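Local coordinates for uncharacterized protein (Sinorhizobium meliloti, PDB 4DNH), which is of unknown function but is probably related to dihydrodipicolinate synthase-like enzymes with a TIM-barrel fold, at residues I187-G192 against K230-S235; K225-K230 against G249-T254. All blocks are in the same frame, centred on the assembly; numbering follows the deposited sequence.

Overall arrangement
Both contacts pair neighbouring parallel strands of one eight-stranded barrel, the TIM-barrel core of the chain. Contact 1 joins strand 186-191 to strand 226-232, and contact 2 joins strand 226-232 to strand 251-254, so the middle strand is hydrogen-bonded along both edges and Lys-230 belongs to both. The contact centres lie about 11 Å apart on the same side of the chain's centre, and the segments alternate in sequence: 187-192, 225-230, 230-235, 249-254. Helices 208-221 and 236-243 make the two successive beta-alpha-beta crossovers. Inside the barrel, Ile-187 packs against Tyr-253 across the middle strand, while a glycerol bound by Lys-230 and Ser-232 may mark a pocket.

Contact 1: residues I187-G192 against K230-S235; sequences IIHWLG and KISLLS
The imidazole of His-189 has the aliphatic chain of Lys-230 over one face and Leu-191 CB of its own strand over the other. Lys-230 CD makes the CH-pi contact, 3.8 Å from the centroid of the His-189 ring, while Lys-230 O and Ser-232 OG lie in the ring plane at its edge. The lysine's CG is anti to the backbone N (chi1 171°) and the chain is extended beyond it, which lays the methylenes alongside the histidine and carries NZ past the ring. On the other side of the sheet, the indole of Trp-190 receives Leu-233 CD2 over its five-membered ring, 3.9 Å from the centroid, with CD1 above the benzo rim. Ile-231 CD1 approaches obliquely, 3.7 Å from Trp-190 CE3. Four backbone bonds make the parallel ladder: Ile-188 O accepts from Lys-230 N, Lys-230 O from Trp-190 N at 2.9 Å, and Trp-190 O from Ser-232 N. The last, Gly-192 N to Ser-232 O, is more bent (139° at the hydrogen), its donor above the carbonyl plane where the strands end. Lys-230 NZ and Ser-232 OG both bind a glycerol, probably from the crystallisation liquor, consistent with a pocket inside the barrel. Outside it, Trp-190 packs on helix 208-221, the crossover between these strands, and meets Trp-203 edge-to-face; strand 186-191 bonds on its other edge to Ile-153 and Leu-155.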
ATOM      1  N   ILE A 187       4.737   2.182  13.423  1.00 49.66           N
ATOM      2  CA  ILE A 187       5.443   2.313  12.169  1.00 49.24           C
ATOM      3  C   ILE A 187       5.101   3.687  11.603  1.00 50.29           C
ATOM      4  O   ILE A 187       3.945   3.959  11.279  1.00 49.87           O
ATOM      5  CB  ILE A 187       5.024   1.242  11.145  1.00 48.23           C
ATOM      6  CG1 ILE A 187       5.434  -0.146  11.618  1.00 49.93           C
ATOM      7  CG2 ILE A 187       5.633   1.546   9.780  1.00 46.60           C
ATOM      8  CD1 ILE A 187       4.786  -1.262  10.826  1.00 52.05           C
ATOM      9  N   ILE A 188       6.106   4.548  11.500  1.00 51.64           N
ATOM     10  CA  ILE A 188       5.916   5.905  11.020  1.00 52.16           C
ATOM     11  C   ILE A 188       5.875   5.911   9.505  1.00 52.16           C
ATOM     12  O   ILE A 188       6.690   5.279   8.829  1.00 51.50           O
ATOM     13  CB  ILE A 188       7.026   6.849  11.523  1.00 58.88           C
ATOM     14  CG1 ILE A 188       6.870   7.081  13.028  1.00 62.18           C
ATOM     15  CG2 ILE A 188       7.001   8.171  10.761  1.00 62.96           C
ATOM     16  CD1 ILE A 188       7.884   8.032  13.625  1.00 67.04           C
ATOM     17  N   HIS A 189       4.916   6.641   8.966  1.00 54.09           N
ATOM     18  CA  HIS A 189       4.765   6.698   7.537  1.00 51.64           C
ATOM     19  C   HIS A 189       5.084   8.064   6.973  1.00 52.77           C
ATOM     20  O   HIS A 189       4.444   9.066   7.300  1.00 52.30           O
ATOM     21  CB  HIS A 189       3.379   6.233   7.164  1.00 49.22           C
ATOM     22  CG  HIS A 189       3.163   6.097   5.687  1.00 49.44           C
ATOM     23  ND1 HIS A 189       1.940   6.083   5.140  1.00 48.02           N
ATOM     24  CD2 HIS A 189       4.072   5.979   4.635  1.00 49.44           C
ATOM     25  CE1 HIS A 189       2.052   5.959   3.808  1.00 49.20           C
ATOM     26  NE2 HIS A 189       3.359   5.892   3.502  1.00 49.81           N
ATOM     27  N   TRP A 190       6.124   8.094   6.140  1.00 51.87           N
ATOM     28  CA  TRP A 190       6.472   9.251   5.335  1.00 48.79           C
ATOM     29  C   TRP A 190       5.952   9.046   3.932  1.00 45.82           C
ATOM     30  O   TRP A 190       6.566   8.357   3.118  1.00 43.69           O
ATOM     31  CB  TRP A 190       7.976   9.441   5.336  1.00 51.54           C
ATOM     32  CG  TRP A 190       8.410  10.731   4.701  1.00 55.56           C
ATOM     33  CD1 TRP A 190       7.610  11.683   4.071  1.00 56.44           C
ATOM     34  CD2 TRP A 190       9.780  11.234   4.564  1.00 56.81           C
ATOM     35  NE1 TRP A 190       8.367  12.710   3.588  1.00 58.33           N
ATOM     36  CE2 TRP A 190       9.678  12.504   3.850  1.00 59.47           C
ATOM     37  CE3 TRP A 190      11.030  10.780   4.957  1.00 59.65           C
ATOM     38  CZ2 TRP A 190      10.801  13.274   3.552  1.00 62.05           C
ATOM     39  CZ3 TRP A 190      12.153  11.560   4.656  1.00 61.06           C
ATOM     40  CH2 TRP A 190      12.039  12.775   3.968  1.00 62.33           C
ATOM     41  N   LEU A 191       4.787   9.634   3.660  1.00 46.71           N
ATOM     42  CA  LEU A 191       4.090   9.530   2.383  1.00 46.03           C
ATOM     43  C   LEU A 191       4.460  10.723   1.493  1.00 47.35           C
ATOM     44  O   LEU A 191       4.224  11.866   1.878  1.00 48.55           O
ATOM     45  CB  LEU A 191       2.579   9.529   2.657  1.00 46.46           C
ATOM     46  CG  LEU A 191       1.499   9.271   1.590  1.00 46.71           C
ATOM     47  CD1 LEU A 191       1.701   7.936   0.886  1.00 45.67           C
ATOM     48  CD2 LEU A 191       0.121   9.319   2.235  1.00 44.63           C
ATOM     49  N   GLY A 192       5.033  10.464   0.318  1.00 46.65           N
ATOM     50  CA  GLY A 192       5.444  11.541  -0.607  1.00 50.19           C
ATOM     51  C   GLY A 192       4.308  12.264  -1.334  1.00 52.57           C
ATOM     52  O   GLY A 192       3.177  11.772  -1.385  1.00 51.29           O
ATOM     53  N   LYS A 230       8.097   3.655   7.185  1.00 49.93           N
ATOM     54  CA  LYS A 230       7.778   3.376   5.786  1.00 49.77           C
ATOM     55  C   LYS A 230       7.992   4.639   4.977  1.00 51.32           C
ATOM     56  O   LYS A 230       7.362   5.669   5.234  1.00 51.87           O
ATOM     57  CB  LYS A 230       6.334   2.908   5.610  1.00 48.69           C
ATOM     58  CG  LYS A 230       5.893   2.818   4.156  1.00 49.07           C
ATOM     59  CD  LYS A 230       4.402   2.533   4.004  1.00 49.80           C
ATOM     60  CE  LYS A 230       3.993   2.630   2.538  1.00 51.87           C
ATOM     61  NZ  LYS A 230       2.572   2.285   2.247  1.00 53.09           N
ATOM     62  N   ILE A 231       8.871   4.553   3.991  1.00 50.83           N
ATOM     63  CA  ILE A 231       9.124   5.691   3.139  1.00 52.50           C
ATOM     64  C   ILE A 231       8.507   5.444   1.760  1.00 51.93           C
ATOM     65  O   ILE A 231       8.713   4.374   1.147  1.00 50.37           O
ATOM     66  CB  ILE A 231      10.632   6.058   3.118  1.00 57.69           C
ATOM     67  CG1 ILE A 231      10.822   7.475   2.585  1.00 64.31           C
ATOM     68  CG2 ILE A 231      11.466   5.024   2.360  1.00 57.46           C
ATOM     69  CD1 ILE A 231      12.207   8.050   2.808  1.00 69.78           C
ATOM     70  N   SER A 232       7.719   6.429   1.315  1.00 49.49           N
ATOM     71  CA  SER A 232       6.992   6.392   0.051  1.00 47.71           C
ATOM     72  C   SER A 232       7.315   7.633  -0.767  1.00 50.09           C
ATOM     73  O   SER A 232       6.437   8.447  -1.057  1.00 46.92           O
ATOM     74  CB  SER A 232       5.495   6.341   0.318  1.00 49.10           C
ATOM     75  OG  SER A 232       5.099   5.056   0.747  1.00 54.07           O
ATOM     76  N   LEU A 233       8.591   7.778  -1.108  1.00 54.19           N
ATOM     77  CA  LEU A 233       9.090   8.912  -1.871  1.00 53.76           C
ATOM     78  C   LEU A 233       9.502   8.486  -3.269  1.00 55.74           C
ATOM     79  O   LEU A 233       9.836   9.322  -4.104  1.00 58.30           O
ATOM     80  CB  LEU A 233      10.315   9.495  -1.180  1.00 56.15           C
ATOM     81  CG  LEU A 233      10.184  10.083   0.215  1.00 58.65           C
ATOM     82  CD1 LEU A 233      11.463  10.844   0.514  1.00 59.03           C
ATOM     83  CD2 LEU A 233       8.984  11.012   0.303  1.00 60.31           C
ATOM     84  N   LEU A 234       9.509   7.178  -3.503  1.00 56.74           N
ATOM     85  CA  LEU A 234       9.984   6.575  -4.755  1.00 58.19           C
ATOM     86  C   LEU A 234      11.352   7.106  -5.223  1.00 62.47           C
ATOM     87  O   LEU A 234      11.601   7.266  -6.420  1.00 62.81           O
ATOM     88  CB  LEU A 234       8.928   6.693  -5.856  1.00 54.45           C
ATOM     89  CG  LEU A 234       7.515   6.166  -5.610  1.00 52.33           C
ATOM     90  CD1 LEU A 234       6.769   6.157  -6.931  1.00 49.76           C
ATOM     91  CD2 LEU A 234       7.500   4.771  -4.989  1.00 54.44           C
ATOM     92  N   SER A 235      12.218   7.387  -4.253  1.00 65.30           N
ATOM     93  CA  SER A 235      13.583   7.826  -4.499  1.00 64.56           C
ATOM     94  C   SER A 235      14.458   6.785  -3.820  1.00 62.80           C
ATOM     95  O   SER A 235      14.708   6.855  -2.618  1.00 64.88           O
ATOM     96  CB  SER A 235      13.812   9.213  -3.889  1.00 70.12           C
ATOM     97  OG  SER A 235      14.785   9.967  -4.612  1.00 75.83           O
TER

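Contact 2: residues K225-K230 against G249-T254; sequences KVDGIK and GVRMYT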
ATOM      1  N   LYS A 225       9.611   3.418  21.052  1.00 70.57           N
ATOM      2  CA  LYS A 225       8.233   3.566  20.605  1.00 68.24           C
ATOM      3  C   LYS A 225       8.040   3.460  19.092  1.00 63.15           C
ATOM      4  O   LYS A 225       6.934   3.662  18.599  1.00 59.59           O
ATOM      5  CB  LYS A 225       7.639   4.881  21.118  1.00 69.88           C
ATOM      6  CG  LYS A 225       6.458   4.696  22.052  1.00 72.38           C
ATOM      7  CD  LYS A 225       6.866   4.420  23.489  1.00 74.71           C
ATOM      8  CE  LYS A 225       5.638   4.278  24.380  1.00 72.12           C
ATOM      9  NZ  LYS A 225       4.742   5.467  24.286  1.00 69.14           N
ATOM     10  N   VAL A 226       9.109   3.142  18.360  1.00 62.62           N
ATOM     11  CA  VAL A 226       9.054   3.088  16.892  1.00 56.71           C
ATOM     12  C   VAL A 226       9.568   1.749  16.360  1.00 55.77           C
ATOM     13  O   VAL A 226      10.771   1.490  16.365  1.00 57.79           O
ATOM     14  CB  VAL A 226       9.818   4.279  16.250  1.00 55.15           C
ATOM     15  CG1 VAL A 226       9.922   4.130  14.736  1.00 54.09           C
ATOM     16  CG2 VAL A 226       9.138   5.601  16.590  1.00 54.41           C
ATOM     17  N   ASP A 227       8.648   0.902  15.910  1.00 54.83           N
ATOM     18  CA  ASP A 227       8.998  -0.375  15.289  1.00 56.95           C
ATOM     19  C   ASP A 227       9.682  -0.145  13.945  1.00 56.84           C
ATOM     20  O   ASP A 227      10.665  -0.817  13.626  1.00 57.63           O
ATOM     21  CB  ASP A 227       7.753  -1.256  15.125  1.00 61.33           C
ATOM     22  CG  ASP A 227       8.041  -2.580  14.406  1.00 68.33           C
ATOM     23  OD1 ASP A 227       8.599  -3.511  15.036  1.00 72.72           O
ATOM     24  OD2 ASP A 227       7.679  -2.700  13.213  1.00 68.94           O
ATOM     25  N   GLY A 228       9.182   0.819  13.168  1.00 56.55           N
ATOM     26  CA  GLY A 228       9.797   1.139  11.879  1.00 59.24           C
ATOM     27  C   GLY A 228       9.354   2.412  11.178  1.00 59.13           C
ATOM     28  O   GLY A 228       8.513   3.155  11.686  1.00 62.16           O
ATOM     29  N   ILE A 229       9.942   2.672  10.014  1.00 54.32           N
ATOM     30  CA  ILE A 229       9.510   3.780   9.154  1.00 52.50           C
ATOM     31  C   ILE A 229       9.237   3.251   7.752  1.00 51.54           C
ATOM     32  O   ILE A 229      10.023   2.451   7.223  1.00 51.99           O
ATOM     33  CB  ILE A 229      10.505   4.984   9.144  1.00 54.05           C
ATOM     34  CG1 ILE A 229      10.276   5.878   7.934  1.00 53.91           C
ATOM     35  CG2 ILE A 229      11.959   4.534   9.137  1.00 54.96           C
ATOM     36  CD1 ILE A 229      10.685   7.315   8.151  1.00 55.72           C
ATOM     37  N   LYS A 230       8.097   3.655   7.185  1.00 49.93           N
ATOM     38  CA  LYS A 230       7.778   3.376   5.786  1.00 49.77           C
ATOM     39  C   LYS A 230       7.992   4.639   4.977  1.00 51.32           C
ATOM     40  O   LYS A 230       7.362   5.669   5.234  1.00 51.87           O
ATOM     41  CB  LYS A 230       6.334   2.908   5.610  1.00 48.69           C
ATOM     42  CG  LYS A 230       5.893   2.818   4.156  1.00 49.07           C
ATOM     43  CD  LYS A 230       4.402   2.533   4.004  1.00 49.80           C
ATOM     44  CE  LYS A 230       3.993   2.630   2.538  1.00 51.87           C
ATOM     45  NZ  LYS A 230       2.572   2.285   2.247  1.00 53.09           N
ATOM     46  N   GLY A 249      17.205  -1.527  16.135  1.00 77.78           N
ATOM     47  CA  GLY A 249      15.839  -2.052  16.313  1.00 73.76           C
ATOM     48  C   GLY A 249      14.696  -1.226  15.733  1.00 69.88           C
ATOM     49  O   GLY A 249      13.522  -1.432  16.069  1.00 67.83           O
ATOM     50  N   VAL A 250      15.037  -0.280  14.866  1.00 68.56           N
ATOM     51  CA  VAL A 250      14.043   0.490  14.130  1.00 64.15           C
ATOM     52  C   VAL A 250      14.111  -0.007  12.683  1.00 62.61           C
ATOM     53  O   VAL A 250      15.095   0.246  11.990  1.00 64.13           O
ATOM     54  CB  VAL A 250      14.302   2.018  14.249  1.00 61.70           C
ATOM     55  CG1 VAL A 250      13.383   2.803  13.329  1.00 59.37           C
ATOM     56  CG2 VAL A 250      14.122   2.493  15.687  1.00 61.53           C
ATOM     57  N   ARG A 251      13.088  -0.744  12.240  1.00 59.86           N
ATOM     58  CA  ARG A 251      13.095  -1.319  10.885  1.00 58.42           C
ATOM     59  C   ARG A 251      12.830  -0.304   9.752  1.00 56.62           C
ATOM     60  O   ARG A 251      12.162   0.713   9.955  1.00 55.98           O
ATOM     61  CB  ARG A 251      12.075  -2.439  10.779  1.00 55.49           C
ATOM     62  CG  ARG A 251      12.302  -3.641  11.671  1.00 54.00           C
ATOM     63  CD  ARG A 251      11.134  -4.599  11.474  1.00 53.31           C
ATOM     64  NE  ARG A 251      11.288  -5.877  12.173  1.00 55.95           N
ATOM     65  CZ  ARG A 251      12.120  -6.859  11.813  1.00 55.39           C
ATOM     66  NH1 ARG A 251      12.927  -6.739  10.751  1.00 52.69           N
ATOM     67  NH2 ARG A 251      12.145  -7.970  12.540  1.00 56.86           N
HETATM   68  N   MSE A 252      13.362  -0.594   8.564  1.00 56.09           N
HETATM   69  CA  MSE A 252      13.056   0.183   7.351  1.00 55.04           C
HETATM   70  C   MSE A 252      12.060  -0.601   6.543  1.00 54.40           C
HETATM   71  O   MSE A 252      12.373  -1.676   6.007  1.00 55.86           O
HETATM   72  CB  MSE A 252      14.325   0.443   6.537  1.00 56.91           C
HETATM   73  CG  MSE A 252      14.105   1.069   5.153  1.00 62.30           C
HETATM   74 SE   MSE A 252      13.217   2.839   5.201  1.00 75.57          SE
HETATM   75  CE  MSE A 252      14.766   3.975   5.639  1.00 72.83           C
ATOM     76  N   TYR A 253      10.833  -0.099   6.467  1.00 51.15           N
ATOM     77  CA  TYR A 253       9.837  -0.740   5.623  1.00 48.90           C
ATOM     78  C   TYR A 253       9.823  -0.015   4.287  1.00 49.23           C
ATOM     79  O   TYR A 253       9.537   1.189   4.234  1.00 50.24           O
ATOM     80  CB  TYR A 253       8.451  -0.712   6.270  1.00 47.35           C
ATOM     81  CG  TYR A 253       8.286  -1.629   7.485  1.00 47.76           C
ATOM     82  CD1 TYR A 253       8.064  -2.999   7.326  1.00 45.21           C
ATOM     83  CD2 TYR A 253       8.323  -1.113   8.789  1.00 47.99           C
ATOM     84  CE1 TYR A 253       7.902  -3.827   8.420  1.00 46.49           C
ATOM     85  CE2 TYR A 253       8.160  -1.935   9.888  1.00 48.66           C
ATOM     86  CZ  TYR A 253       7.951  -3.293   9.700  1.00 48.15           C
ATOM     87  OH  TYR A 253       7.799  -4.126  10.786  1.00 47.45           O
ATOM     88  N   THR A 254      10.140  -0.730   3.209  1.00 47.11           N
ATOM     89  CA  THR A 254      10.110  -0.104   1.896  1.00 46.38           C
ATOM     90  C   THR A 254       8.677   0.197   1.418  1.00 45.03           C
ATOM     91  O   THR A 254       7.761  -0.589   1.620  1.00 43.76           O
ATOM     92  CB  THR A 254      10.968  -0.835   0.832  1.00 46.07           C
ATOM     93  OG1 THR A 254      11.190   0.068  -0.256  1.00 50.36           O
ATOM     94  CG2 THR A 254      10.311  -2.102   0.299  1.00 43.35           C
TER
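Tyr-253 and Asp-227 supply the side-chain hydrogen bond of this strand pair: Tyr-253 OH donates to Asp-227 OD2 at 2.8 Å, meeting the syn lone pair of that oxygen. The carboxylate oxygen lies in the plane of the phenol ring, at its edge, with the two flat groups turned 35° apart. Tyr-253 CG is anti to the carbonyl carbon (chi1 -71°), which swings the ring back beside Gly-228, whose CA is 4.0 Å from Tyr-253 CE2; a CB on that glycine would clash with this ring. Three backbone bonds fix the parallel register: Arg-251 N to Asp-227 O, Ile-229 N to Arg-251 O at 3.0 Å, and Tyr-253 N to Ile-229 O at 2.8 Å. A CA-H...O contact adds to them, Lys-230 CA lying 3.2 Å from Tyr-253 O. Apolar packing is lighter: Val-226 CG1 meets Val-250 CG1 at 4.0 Å, and Ile-229 and the selenomethionine Met-252 share the outer face covered by helix 236-243, the beta-alpha-beta crossover between these strands. Asp-227 OD2 also forms a salt bridge with Arg-152, and Arg-251 NH1 one with Asp-273. A phenylalanine in place of Tyr-253 would probably keep the ring packing but leave Asp-227 OD2 without its hydroxyl donor. Gripped by phenol and guanidinium, the Asp-227 carboxylate is likely to stay ionised, one oxygen linking strands 226-232 and 251-254 to Arg-152, just ahead of strand 153-155.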